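Local coordinates for protein acetyltransferase, GNAT family (Streptococcus pneumoniae, PDB 2I79) that binds acetyl coenzyme A and, as a GNAT-family acetyltransferase, probably transfers its acetyl group to an amine that is not firmly identified, at residues 53-62 with 74-85. Numbering follows the deposited sequence.
Sequences QASSDNQITL and VNITADQRKRVR
Ile60 and Ile76 face each other as an antiparallel hydrogen-bonded pair in the beta hairpin of strands 60-66 and 69-77, part of the mixed sheet of the GNAT fold. The bond from Ile76 N to Ile60 O is 2.7 Å long and nearly straight, and Leu62 and Val74 form the next hydrogen-bonded pair. On this face branched and apolar side chains suit burial: Ile60 CG2 meets Ile76 CD1 at 3.9 Å, and Leu62 CB lies beside Val74 CG1 at 3.6 Å. In helix 103-117, Trp114 lies on Ile60, and Leu107 and Ala111 on Val74, whose side chain is about 7 Å from the bound acetyl coenzyme A; Ile76 packs on Leu90 of strand 87-94.

The other face is more polar. Thr61 OG1 and Asn75 ND2 approach to 2.6 Å, next to Phe49 of helix 43-55. From that helix Gln53 reaches over the sheet, its chain bent at CB-CG (chi2 -64°), which brings NE2 to both Thr61 OG1 and Ile76 O. A glutamine suits this place because its amide can donate two hydrogens, tying helix to hairpin.

Beyond the paired strands, Asn58 reaches from its own loop to the loop after strand 69-77. Its short amide suits the place because one NH2 group serves two backbone carbonyls: ND2 donates to Arg85 O at 2.9 Å, on a carbonyl lone pair, and weakly to Asp79 O. The small Ala78 lets the amide pass close to its CB. Further along, Lys82 forms a salt bridge with Asp35 of the second subunit. Back at the hairpin, Ile76 O accepts from Gln53 NE2 (2.9 Å) and Ile60 N (3.1 Å), which arrive from opposite faces of its carbonyl plane.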
ATOM      1  N   GLN A  53      -8.413 -11.739  -9.127  1.00 64.05           N
ATOM      2  CA  GLN A  53      -7.069 -11.830  -9.742  1.00 63.72           C
ATOM      3  C   GLN A  53      -7.128 -12.328 -11.202  1.00 63.61           C
ATOM      4  O   GLN A  53      -6.500 -11.732 -12.088  1.00 63.84           O
ATOM      5  CB  GLN A  53      -6.112 -12.729  -8.924  1.00 63.35           C
ATOM      6  CG  GLN A  53      -5.643 -12.157  -7.577  1.00 62.77           C
ATOM      7  CD  GLN A  53      -4.797 -10.878  -7.692  1.00 61.95           C
ATOM      8  OE1 GLN A  53      -5.333  -9.763  -7.716  1.00 60.97           O
ATOM      9  NE2 GLN A  53      -3.479 -11.038  -7.722  1.00 60.55           N
ATOM     10  N   ALA A  54      -7.874 -13.411 -11.446  1.00 63.15           N
ATOM     11  CA  ALA A  54      -8.031 -13.963 -12.801  1.00 62.81           C
ATOM     12  C   ALA A  54      -8.773 -12.989 -13.729  1.00 62.76           C
ATOM     13  O   ALA A  54      -8.468 -12.916 -14.921  1.00 62.97           O
ATOM     14  CB  ALA A  54      -8.778 -15.292 -12.752  1.00 62.69           C
ATOM     15  N   SER A  55      -9.730 -12.248 -13.170  1.00 62.03           N
ATOM     16  CA  SER A  55     -10.588 -11.358 -13.948  1.00 61.66           C
ATOM     17  C   SER A  55     -10.041  -9.944 -14.117  1.00 61.14           C
ATOM     18  O   SER A  55     -10.689  -9.121 -14.759  1.00 62.07           O
ATOM     19  CB  SER A  55     -11.950 -11.246 -13.282  1.00 61.83           C
ATOM     20  OG  SER A  55     -12.312  -9.876 -13.151  1.00 64.47           O
ATOM     21  N   SER A  56      -8.890  -9.655 -13.512  1.00 59.88           N
ATOM     22  CA  SER A  56      -8.264  -8.328 -13.533  1.00 58.57           C
ATOM     23  C   SER A  56      -7.096  -8.388 -14.502  1.00 57.64           C
ATOM     24  O   SER A  56      -6.356  -9.377 -14.532  1.00 57.78           O
ATOM     25  CB  SER A  56      -7.764  -7.981 -12.117  1.00 58.68           C
ATOM     26  OG  SER A  56      -6.933  -6.839 -12.095  1.00 58.02           O
ATOM     27  N   ASP A  57      -6.901  -7.342 -15.288  1.00 56.13           N
ATOM     28  CA  ASP A  57      -5.865  -7.393 -16.310  1.00 55.35           C
ATOM     29  C   ASP A  57      -4.492  -6.890 -15.837  1.00 53.24           C
ATOM     30  O   ASP A  57      -3.527  -7.012 -16.560  1.00 52.69           O
ATOM     31  CB  ASP A  57      -6.313  -6.682 -17.602  1.00 56.48           C
ATOM     32  CG  ASP A  57      -6.938  -5.323 -17.347  1.00 60.34           C
ATOM     33  OD1 ASP A  57      -6.558  -4.650 -16.346  1.00 65.49           O
ATOM     34  OD2 ASP A  57      -7.827  -4.926 -18.159  1.00 66.59           O
ATOM     35  N   ASN A  58      -4.415  -6.316 -14.641  1.00 51.21           N
ATOM     36  CA  ASN A  58      -3.147  -5.816 -14.111  1.00 49.82           C
ATOM     37  C   ASN A  58      -2.768  -6.490 -12.779  1.00 48.84           C
ATOM     38  O   ASN A  58      -1.856  -6.058 -12.080  1.00 48.16           O
ATOM     39  CB  ASN A  58      -3.146  -4.271 -14.028  1.00 48.75           C
ATOM     40  CG  ASN A  58      -4.023  -3.701 -12.894  1.00 46.89           C
ATOM     41  OD1 ASN A  58      -4.895  -4.359 -12.339  1.00 45.42           O
ATOM     42  ND2 ASN A  58      -3.798  -2.445 -12.585  1.00 44.01           N
ATOM     43  N   GLN A  59      -3.463  -7.574 -12.455  1.00 47.94           N
ATOM     44  CA  GLN A  59      -3.146  -8.347 -11.293  1.00 47.46           C
ATOM     45  C   GLN A  59      -3.047  -9.834 -11.651  1.00 47.62           C
ATOM     46  O   GLN A  59      -3.593 -10.267 -12.672  1.00 48.01           O
ATOM     47  CB  GLN A  59      -4.195  -8.118 -10.215  1.00 47.27           C
ATOM     48  CG  GLN A  59      -4.338  -6.666  -9.757  1.00 46.53           C
ATOM     49  CD  GLN A  59      -5.408  -6.499  -8.709  1.00 46.72           C
ATOM     50  OE1 GLN A  59      -6.611  -6.502  -9.019  1.00 50.83           O
ATOM     51  NE2 GLN A  59      -4.998  -6.356  -7.467  1.00 40.01           N
ATOM     52  N   ILE A  60      -2.340 -10.603 -10.814  1.00 46.79           N
ATOM     53  CA  ILE A  60      -2.213 -12.048 -10.995  1.00 45.79           C
ATOM     54  C   ILE A  60      -1.718 -12.772  -9.749  1.00 45.12           C
ATOM     55  O   ILE A  60      -0.916 -12.237  -8.983  1.00 44.30           O
ATOM     56  CB  ILE A  60      -1.278 -12.391 -12.184  1.00 45.95           C
ATOM     57  CG1 ILE A  60      -1.472 -13.855 -12.619  1.00 48.18           C
ATOM     58  CG2 ILE A  60       0.159 -12.133 -11.840  1.00 43.84           C
ATOM     59  CD1 ILE A  60      -1.175 -14.101 -14.108  1.00 46.55           C
ATOM     60  N   THR A  61      -2.177 -14.012  -9.583  1.00 44.08           N
ATOM     61  CA  THR A  61      -1.640 -14.938  -8.609  1.00 44.23           C
ATOM     62  C   THR A  61      -1.215 -16.216  -9.330  1.00 43.87           C
ATOM     63  O   THR A  61      -2.029 -16.861  -9.976  1.00 43.07           O
ATOM     64  CB  THR A  61      -2.651 -15.307  -7.522  1.00 44.23           C
ATOM     65  OG1 THR A  61      -3.046 -14.134  -6.842  1.00 46.23           O
ATOM     66  CG2 THR A  61      -2.057 -16.312  -6.494  1.00 43.13           C
ATOM     67  N   LEU A  62       0.075 -16.540  -9.227  1.00 44.11           N
ATOM     68  CA  LEU A  62       0.670 -17.749  -9.795  1.00 44.26           C
ATOM     69  C   LEU A  62       1.068 -18.713  -8.691  1.00 43.96           C
ATOM     70  O   LEU A  62       1.643 -18.313  -7.674  1.00 43.85           O
ATOM     71  CB  LEU A  62       1.921 -17.416 -10.600  1.00 44.96           C
ATOM     72  CG  LEU A  62       1.784 -16.631 -11.924  1.00 47.21           C
ATOM     73  CD1 LEU A  62       3.173 -16.336 -12.500  1.00 48.14           C
ATOM     74  CD2 LEU A  62       0.943 -17.356 -12.953  1.00 47.28           C
ATOM     75  N   VAL A  74       3.446 -16.458  -6.148  1.00 45.73           N
ATOM     76  CA  VAL A  74       3.811 -15.082  -6.452  1.00 45.64           C
ATOM     77  C   VAL A  74       2.501 -14.332  -6.731  1.00 45.97           C
ATOM     78  O   VAL A  74       1.608 -14.814  -7.433  1.00 44.53           O
ATOM     79  CB  VAL A  74       4.895 -14.937  -7.586  1.00 45.45           C
ATOM     80  CG1 VAL A  74       4.516 -15.666  -8.847  1.00 45.60           C
ATOM     81  CG2 VAL A  74       5.176 -13.432  -7.893  1.00 46.71           C
ATOM     82  N   ASN A  75       2.391 -13.154  -6.132  1.00 46.52           N
ATOM     83  CA  ASN A  75       1.199 -12.351  -6.203  1.00 46.29           C
ATOM     84  C   ASN A  75       1.563 -10.980  -6.753  1.00 46.41           C
ATOM     85  O   ASN A  75       2.508 -10.331  -6.268  1.00 46.40           O
ATOM     86  CB  ASN A  75       0.664 -12.228  -4.797  1.00 47.03           C
ATOM     87  CG  ASN A  75      -0.806 -12.192  -4.742  1.00 50.04           C
ATOM     88  OD1 ASN A  75      -1.397 -11.149  -4.458  1.00 54.05           O
ATOM     89  ND2 ASN A  75      -1.434 -13.324  -5.032  1.00 53.41           N
ATOM     90  N   ILE A  76       0.875 -10.555  -7.803  1.00 45.66           N
ATOM     91  CA  ILE A  76       0.899  -9.145  -8.173  1.00 45.75           C
ATOM     92  C   ILE A  76      -0.460  -8.520  -7.895  1.00 45.73           C
ATOM     93  O   ILE A  76      -1.496  -9.003  -8.344  1.00 44.76           O
ATOM     94  CB  ILE A  76       1.273  -8.899  -9.617  1.00 45.54           C
ATOM     95  CG1 ILE A  76       2.654  -9.491  -9.917  1.00 45.62           C
ATOM     96  CG2 ILE A  76       1.233  -7.402  -9.884  1.00 45.81           C
ATOM     97  CD1 ILE A  76       3.002  -9.459 -11.384  1.00 45.98           C
ATOM     98  N   THR A  77      -0.409  -7.447  -7.127  1.00 45.60           N
ATOM     99  CA  THR A  77      -1.555  -6.664  -6.710  1.00 46.17           C
ATOM    100  C   THR A  77      -1.410  -5.255  -7.278  1.00 45.54           C
ATOM    101  O   THR A  77      -0.309  -4.809  -7.540  1.00 44.22           O
ATOM    102  CB  THR A  77      -1.581  -6.643  -5.183  1.00 45.84           C
ATOM    103  OG1 THR A  77      -2.550  -7.587  -4.741  1.00 48.99           O
ATOM    104  CG2 THR A  77      -1.866  -5.277  -4.640  1.00 49.33           C
ATOM    105  N   ALA A  78      -2.524  -4.558  -7.471  1.00 45.72           N
ATOM    106  CA  ALA A  78      -2.497  -3.242  -8.110  1.00 46.36           C
ATOM    107  C   ALA A  78      -3.798  -2.478  -7.918  1.00 46.61           C
ATOM    108  O   ALA A  78      -4.882  -3.060  -7.952  1.00 46.88           O
ATOM    109  CB  ALA A  78      -2.209  -3.395  -9.598  1.00 45.46           C
ATOM    110  N   ASP A  79      -3.678  -1.168  -7.751  1.00 47.54           N
ATOM    111  CA  ASP A  79      -4.823  -0.257  -7.770  1.00 48.22           C
ATOM    112  C   ASP A  79      -5.309  -0.004  -9.174  1.00 47.72           C
ATOM    113  O   ASP A  79      -4.586  -0.251 -10.124  1.00 47.28           O
ATOM    114  CB  ASP A  79      -4.428   1.060  -7.113  1.00 49.79           C
ATOM    115  CG  ASP A  79      -4.267   0.916  -5.612  1.00 54.47           C
ATOM    116  OD1 ASP A  79      -4.594  -0.168  -5.056  1.00 60.38           O
ATOM    117  OD2 ASP A  79      -3.820   1.883  -4.979  1.00 61.44           O
ATOM    118  N   GLN A  80      -6.540   0.498  -9.299  1.00 47.41           N
ATOM    119  CA  GLN A  80      -7.194   0.625 -10.599  1.00 47.52           C
ATOM    120  C   GLN A  80      -7.270   2.047 -11.148  1.00 47.58           C
ATOM    121  O   GLN A  80      -7.525   2.214 -12.334  1.00 48.21           O
ATOM    122  CB  GLN A  80      -8.605   0.002 -10.556  1.00 48.03           C
ATOM    123  CG  GLN A  80      -8.656  -1.522 -10.332  1.00 47.11           C
ATOM    124  CD  GLN A  80      -7.704  -2.284 -11.231  1.00 46.51           C
ATOM    125  OE1 GLN A  80      -6.831  -3.024 -10.749  1.00 48.96           O
ATOM    126  NE2 GLN A  80      -7.797  -2.037 -12.536  1.00 46.43           N
ATOM    127  N   ARG A  81      -7.041   3.063 -10.319  1.00 47.36           N
ATOM    128  CA  ARG A  81      -6.951   4.464 -10.803  1.00 47.25           C
ATOM    129  C   ARG A  81      -5.779   4.688 -11.744  1.00 46.22           C
ATOM    130  O   ARG A  81      -4.677   4.152 -11.519  1.00 44.64           O
ATOM    131  CB  ARG A  81      -6.832   5.431  -9.634  1.00 47.60           C
ATOM    132  CG  ARG A  81      -8.178   5.664  -8.933  1.00 49.24           C
ATOM    133  CD  ARG A  81      -8.037   6.648  -7.804  1.00 49.94           C
ATOM    134  NE  ARG A  81      -9.337   7.204  -7.370  1.00 53.19           N
ATOM    135  CZ  ARG A  81     -10.067   6.733  -6.354  1.00 54.16           C
ATOM    136  NH1 ARG A  81      -9.664   5.686  -5.635  1.00 55.12           N
ATOM    137  NH2 ARG A  81     -11.210   7.327  -6.048  1.00 54.52           N
ATOM    138  N   LYS A  82      -5.997   5.478 -12.796  1.00 45.24           N
ATOM    139  CA  LYS A  82      -4.975   5.598 -13.837  1.00 46.50           C
ATOM    140  C   LYS A  82      -3.665   6.223 -13.367  1.00 45.39           C
ATOM    141  O   LYS A  82      -2.622   5.967 -13.987  1.00 45.83           O
ATOM    142  CB  LYS A  82      -5.501   6.312 -15.085  1.00 47.92           C
ATOM    143  CG  LYS A  82      -5.781   7.783 -14.926  1.00 50.92           C
ATOM    144  CD  LYS A  82      -4.590   8.682 -15.436  1.00 55.15           C
ATOM    145  CE  LYS A  82      -5.047  10.116 -15.793  1.00 54.68           C
ATOM    146  NZ  LYS A  82      -5.988  10.706 -14.760  1.00 56.05           N
ATOM    147  N   ARG A  83      -3.702   7.010 -12.281  1.00 44.61           N
ATOM    148  CA  ARG A  83      -2.477   7.562 -11.697  1.00 44.34           C
ATOM    149  C   ARG A  83      -1.453   6.452 -11.410  1.00 43.62           C
ATOM    150  O   ARG A  83      -0.277   6.652 -11.634  1.00 43.17           O
ATOM    151  CB  ARG A  83      -2.730   8.344 -10.402  1.00 43.71           C
ATOM    152  CG  ARG A  83      -1.502   9.250  -9.960  1.00 45.05           C
ATOM    153  CD  ARG A  83      -1.768  10.764 -10.139  1.00 48.93           C
ATOM    154  NE  ARG A  83      -2.371  11.028 -11.442  1.00 49.21           N
ATOM    155  CZ  ARG A  83      -3.421  11.772 -11.711  1.00 49.93           C
ATOM    156  NH1 ARG A  83      -4.087  12.458 -10.801  1.00 49.68           N
ATOM    157  NH2 ARG A  83      -3.799  11.844 -12.972  1.00 55.54           N
ATOM    158  N   VAL A  84      -1.930   5.293 -10.941  1.00 43.55           N
ATOM    159  CA  VAL A  84      -1.096   4.224 -10.380  1.00 43.82           C
ATOM    160  C   VAL A  84      -1.373   2.805 -10.917  1.00 44.18           C
ATOM    161  O   VAL A  84      -0.770   1.827 -10.466  1.00 43.80           O
ATOM    162  CB  VAL A  84      -1.212   4.237  -8.843  1.00 43.80           C
ATOM    163  CG1 VAL A  84      -0.606   5.521  -8.307  1.00 42.95           C
ATOM    164  CG2 VAL A  84      -2.647   4.092  -8.402  1.00 43.32           C
ATOM    165  N   ARG A  85      -2.217   2.715 -11.942  1.00 44.66           N
ATOM    166  CA  ARG A  85      -2.679   1.430 -12.516  1.00 44.57           C
ATOM    167  C   ARG A  85      -1.536   0.561 -13.122  1.00 43.11           C
ATOM    168  O   ARG A  85      -1.668  -0.653 -13.253  1.00 42.03           O
ATOM    169  CB  ARG A  85      -3.756   1.746 -13.569  1.00 44.74           C
ATOM    170  CG  ARG A  85      -4.434   0.560 -14.182  1.00 46.85           C
ATOM    171  CD  ARG A  85      -5.855   0.899 -14.663  1.00 51.09           C
ATOM    172  NE  ARG A  85      -5.847   1.840 -15.777  1.00 55.54           N
ATOM    173  CZ  ARG A  85      -6.796   2.753 -16.032  1.00 56.70           C
ATOM    174  NH1 ARG A  85      -7.856   2.926 -15.236  1.00 57.21           N
ATOM    175  NH2 ARG A  85      -6.666   3.536 -17.106  1.00 57.77           N
TER